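Local structure of type I modular polyketide synthase (Streptomyces albus subsp. albus, 6IYR) at residues S273-G276 and E277-L281; F434-S437 and L438-W442. The protein probably selects an acyl group from a coenzyme A thioester and loads it for polyketide chain extension, as the acyltransferase domain of module 8 in salinomycin synthesis. All coordinates share one frame; numbering follows the deposited sequence.

Contact 1: S273-G276 and E277-L281; sequences SAWG and ERLAL
Leu279 sets its CD1 methyl above the indole plane of Trp275, offset toward the rim, at the turn that carries the chain from helix 265-273 into strand 279-286 of the mixed five-stranded sheet. The two side chains run side by side and point the same way, with Leu279 CD1 3.5 Å from Trp275 CG. A chi1 of -79° puts the indole beside the backbone N of Trp275. Arg278 comes at the ring differently: its NH2 lies at the indole edge, in the ring plane and 3.6 Å from Trp275 CD1, with the guanidinium turned 44° from the indole. The bend at chi3 helps bring it there. Glu301, on helix 296-308, takes both groups, hydrogen-bonding Trp275 NE1 and forming a salt bridge with Arg278 NH2, so one carboxylate fixes the indole and the guanidinium together; Ala298 of the same helix touches all three side chains. Gly276, with positive phi, ends the type I turn begun at Ser273. Its O receives a nearly straight bond from Leu279 N (3.1 Å), while Arg278 N reaches Trp275 O at 3.2 Å from above the carbonyl plane.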
loop_
_atom_site.group_PDB
_atom_site.type_symbol
_atom_site.label_atom_id
_atom_site.label_comp_id
_atom_site.label_asym_id
_atom_site.label_seq_id
_atom_site.Cartn_x
_atom_site.Cartn_y
_atom_site.Cartn_z
ATOM N N SER A 273 16.768 8.215 -24.656
ATOM C CA SER A 273 16.313 8.833 -25.895
ATOM C C SER A 273 16.916 8.152 -27.144
ATOM O O SER A 273 16.237 7.895 -28.136
ATOM C CB SER A 273 16.747 10.312 -25.902
ATOM O OG SER A 273 16.246 10.902 -27.076
ATOM N N ALA A 274 18.177 7.797 -27.005
ATOM C CA ALA A 274 18.959 7.044 -27.985
ATOM C C ALA A 274 18.318 5.746 -28.449
ATOM O O ALA A 274 18.440 5.388 -29.593
ATOM C CB ALA A 274 20.335 6.755 -27.408
ATOM N N TRP A 275 17.588 5.065 -27.584
ATOM C CA TRP A 275 17.008 3.796 -27.976
ATOM C C TRP A 275 15.679 3.949 -28.658
ATOM O O TRP A 275 15.100 2.962 -29.111
ATOM C CB TRP A 275 16.842 2.907 -26.725
ATOM C CG TRP A 275 18.110 2.240 -26.276
ATOM C CD1 TRP A 275 18.540 1.011 -26.653
ATOM C CD2 TRP A 275 19.128 2.764 -25.407
ATOM N NE1 TRP A 275 19.734 0.729 -26.080
ATOM C CE2 TRP A 275 20.100 1.764 -25.268
ATOM C CE3 TRP A 275 19.257 3.932 -24.656
ATOM C CZ2 TRP A 275 21.188 1.895 -24.427
ATOM C CZ3 TRP A 275 20.330 4.054 -23.805
ATOM C CH2 TRP A 275 21.284 3.045 -23.701
ATOM N N GLY A 276 15.041 5.099 -28.510
ATOM C CA GLY A 276 13.770 5.308 -29.209
ATOM C C GLY A 276 12.666 4.450 -28.642
ATOM O O GLY A 276 12.655 4.133 -27.443
ATOM N N GLU A 277 11.828 3.921 -29.523
ATOM C CA GLU A 277 10.726 3.051 -29.094
ATOM C C GLU A 277 11.109 1.711 -28.450
ATOM O O GLU A 277 10.236 0.937 -28.071
ATOM C CB GLU A 277 9.754 2.736 -30.219
ATOM C CG GLU A 277 9.952 3.507 -31.495
ATOM C CD GLU A 277 9.480 4.912 -31.359
ATOM O OE1 GLU A 277 9.550 5.647 -32.363
ATOM O OE2 GLU A 277 9.080 5.278 -30.229
ATOM N N ARG A 278 12.390 1.417 -28.373
ATOM C CA ARG A 278 12.839 0.197 -27.735
ATOM C C ARG A 278 12.819 0.304 -26.200
ATOM O O ARG A 278 12.947 -0.692 -25.523
ATOM C CB ARG A 278 14.228 -0.200 -28.226
ATOM C CG ARG A 278 14.340 -0.408 -29.720
ATOM C CD ARG A 278 15.735 -0.863 -30.096
ATOM N NE ARG A 278 15.994 -2.182 -29.575
ATOM C CZ ARG A 278 17.138 -2.575 -29.048
ATOM N NH1 ARG A 278 17.249 -3.803 -28.592
ATOM N NH2 ARG A 278 18.158 -1.745 -28.973
ATOM N N LEU A 279 12.693 1.525 -25.687
ATOM C CA LEU A 279 12.670 1.832 -24.257
ATOM C C LEU A 279 11.613 2.897 -24.015
ATOM O O LEU A 279 11.186 3.560 -24.949
ATOM C CB LEU A 279 14.003 2.380 -23.750
ATOM C CG LEU A 279 15.185 1.423 -23.745
ATOM C CD1 LEU A 279 16.418 2.122 -23.219
ATOM C CD2 LEU A 279 14.895 0.151 -22.942
ATOM N N ALA A 280 11.110 2.974 -22.793
ATOM C CA ALA A 280 10.148 4.003 -22.445
ATOM C C ALA A 280 10.324 4.333 -20.974
ATOM O O ALA A 280 10.735 3.485 -20.159
ATOM C CB ALA A 280 8.734 3.537 -22.742
ATOM N N LEU A 281 10.040 5.575 -20.623
ATOM C CA LEU A 281 9.974 5.961 -19.216
ATOM C C LEU A 281 8.667 5.469 -18.590
ATOM O O LEU A 281 7.576 5.956 -18.903
ATOM C CB LEU A 281 10.114 7.475 -19.064
ATOM C CG LEU A 281 10.130 7.892 -17.577
ATOM C CD1 LEU A 281 11.230 7.216 -16.778
ATOM C CD2 LEU A 281 10.288 9.394 -17.515
#

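Contact 2: F434-S437 and L438-W442; sequences FLTS and LAEAW
Ser437 OG is gripped by several groups: a water donates a hydrogen bond of 2.7 Å to it, and Thr423 O, in the loop after strand 419-421, is the main acceptor for its hydroxyl, with Arg433 O, one turn back, and Gly422 O only weak alternatives. The same water donates a second bond to Glu440 OE2, 2.8 Å away, and so bridges two side chains three residues apart. Ser437 holds OG beside its own backbone N (chi1 -69°), on the side facing back toward Arg433. Glu440 runs extended beyond CG, and its OE2 passes 3.6 Å from Thr436 OG1.

These residues belong to helix 431-443 of the acyltransferase domain, and four i to i+4 backbone bonds cross between 434-437 and 438-442. The shortest joins Leu438 N to Phe434 O at 2.8 Å, with the donor nearly along the C=O axis; the other three donors, Ala439 N, Glu440 N and Ala441 N, are tilted somewhat from the planes of their carbonyls. On the side toward helix 188-208 Phe434 turns CG anti to its N (chi1 -151°), and Leu438 comes in at the edge of the ring, near its plane, with CG 3.9 Å from Phe434 CD1. A methyl of the same leucine, CD1, reaches across to Leu435 CD2 at 4.1 Å, so Leu438 touches both Phe434 and Leu435. Trp206 of helix 188-208 meets the Phe434 ring with the planes at about 45° and also touches Leu438 and Ala441. Facing strand 88-94 instead, Thr436 rests on Leu93 and Ala439 on Val91.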
loop_
_atom_site.group_PDB
_atom_site.type_symbol
_atom_site.label_atom_id
_atom_site.label_comp_id
_atom_site.label_asym_id
_atom_site.label_seq_id
_atom_site.Cartn_x
_atom_site.Cartn_y
_atom_site.Cartn_z
ATOM N N PHE A 434 -0.461 -6.176 11.073
ATOM C CA PHE A 434 -1.411 -5.125 10.804
ATOM C C PHE A 434 -1.519 -4.237 12.036
ATOM O O PHE A 434 -1.396 -3.032 11.935
ATOM C CB PHE A 434 -2.762 -5.731 10.406
ATOM C CG PHE A 434 -3.586 -4.848 9.478
ATOM C CD1 PHE A 434 -3.745 -3.487 9.730
ATOM C CD2 PHE A 434 -4.263 -5.389 8.403
ATOM C CE1 PHE A 434 -4.524 -2.683 8.900
ATOM C CE2 PHE A 434 -5.040 -4.592 7.575
ATOM C CZ PHE A 434 -5.158 -3.237 7.817
ATOM N N LEU A 435 -1.667 -4.835 13.218
ATOM C CA LEU A 435 -1.747 -4.048 14.450
ATOM C C LEU A 435 -0.546 -3.202 14.585
ATOM O O LEU A 435 -0.624 -2.047 15.032
ATOM C CB LEU A 435 -1.809 -4.947 15.698
ATOM C CG LEU A 435 -3.177 -5.196 16.293
ATOM C CD1 LEU A 435 -3.040 -6.092 17.523
ATOM C CD2 LEU A 435 -3.852 -3.884 16.659
ATOM N N THR A 436 0.616 -3.749 14.289
ATOM C CA THR A 436 1.775 -2.910 14.431
ATOM C C THR A 436 1.838 -1.772 13.408
ATOM O O THR A 436 2.216 -0.635 13.742
ATOM C CB THR A 436 3.110 -3.651 14.682
ATOM O OG1 THR A 436 4.153 -3.097 13.896
ATOM C CG2 THR A 436 3.028 -5.111 14.542
ATOM N N SER A 437 1.240 -1.997 12.247
ATOM C CA SER A 437 1.058 -0.901 11.287
ATOM C C SER A 437 0.092 0.164 11.778
ATOM O O SER A 437 0.396 1.332 11.663
ATOM C CB SER A 437 0.629 -1.445 9.929
ATOM O OG SER A 437 1.727 -2.159 9.357
ATOM N N LEU A 438 -1.066 -0.236 12.293
ATOM C CA LEU A 438 -1.959 0.701 12.941
ATOM C C LEU A 438 -1.259 1.504 14.059
ATOM O O LEU A 438 -1.483 2.700 14.194
ATOM C CB LEU A 438 -3.156 -0.018 13.530
ATOM C CG LEU A 438 -4.033 -0.780 12.559
ATOM C CD1 LEU A 438 -4.979 -1.656 13.362
ATOM C CD2 LEU A 438 -4.838 0.181 11.693
ATOM N N ALA A 439 -0.412 0.852 14.851
ATOM C CA ALA A 439 0.296 1.547 15.934
ATOM C C ALA A 439 1.216 2.620 15.424
ATOM O O ALA A 439 1.272 3.712 15.987
ATOM C CB ALA A 439 1.106 0.551 16.753
ATOM N N GLU A 440 2.052 2.278 14.451
ATOM C CA GLU A 440 2.933 3.274 13.841
ATOM C C GLU A 440 2.127 4.453 13.372
ATOM O O GLU A 440 2.523 5.610 13.539
ATOM C CB GLU A 440 3.649 2.734 12.619
ATOM C CG GLU A 440 4.660 1.666 12.914
ATOM C CD GLU A 440 5.044 0.916 11.666
ATOM O OE1 GLU A 440 5.214 1.585 10.613
ATOM O OE2 GLU A 440 5.113 -0.329 11.743
ATOM N N ALA A 441 1.055 4.154 12.679
ATOM C CA ALA A 441 0.221 5.235 12.156
ATOM C C ALA A 441 -0.252 6.116 13.297
ATOM O O ALA A 441 -0.128 7.338 13.256
ATOM C CB ALA A 441 -0.972 4.673 11.434
ATOM N N TRP A 442 -0.892 5.492 14.272
ATOM C CA TRP A 442 -1.451 6.220 15.414
ATOM C C TRP A 442 -0.389 7.063 16.120
ATOM O O TRP A 442 -0.623 8.231 16.424
ATOM C CB TRP A 442 -2.134 5.248 16.381
ATOM C CG TRP A 442 -2.720 5.924 17.540
ATOM C CD1 TRP A 442 -3.942 6.503 17.606
ATOM C CD2 TRP A 442 -2.080 6.180 18.806
ATOM N NE1 TRP A 442 -4.104 7.123 18.822
ATOM C CE2 TRP A 442 -2.998 6.891 19.597
ATOM C CE3 TRP A 442 -0.866 5.782 19.375
ATOM C CZ2 TRP A 442 -2.738 7.239 20.925
ATOM C CZ3 TRP A 442 -0.598 6.138 20.697
ATOM C CH2 TRP A 442 -1.527 6.868 21.449
HETATM O O HOH W 1 4.244 -2.495 10.261
#

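How the contacts relate
Contact 1 lies at the surface, its centre about 30 Å from the centre of the chain; contact 2 is largely buried, its centre about 13 Å from that point and on the opposite side of it. Their nearest atoms are about 29 Å apart, and they share no helix or strand, though both belong to the acyltransferase domain. The first links helix 265-273 to strand 279-286, an inner strand of the mixed sheet, with two i to i+3 bonds spanning the turn and a glutamate on helix 296-308 holding its polar ends. The second stays within a single helix, along which four i to i+4 bonds run; there a water bridges Ser437 and Glu440, and the serine hydroxyl also binds a loop carbonyl.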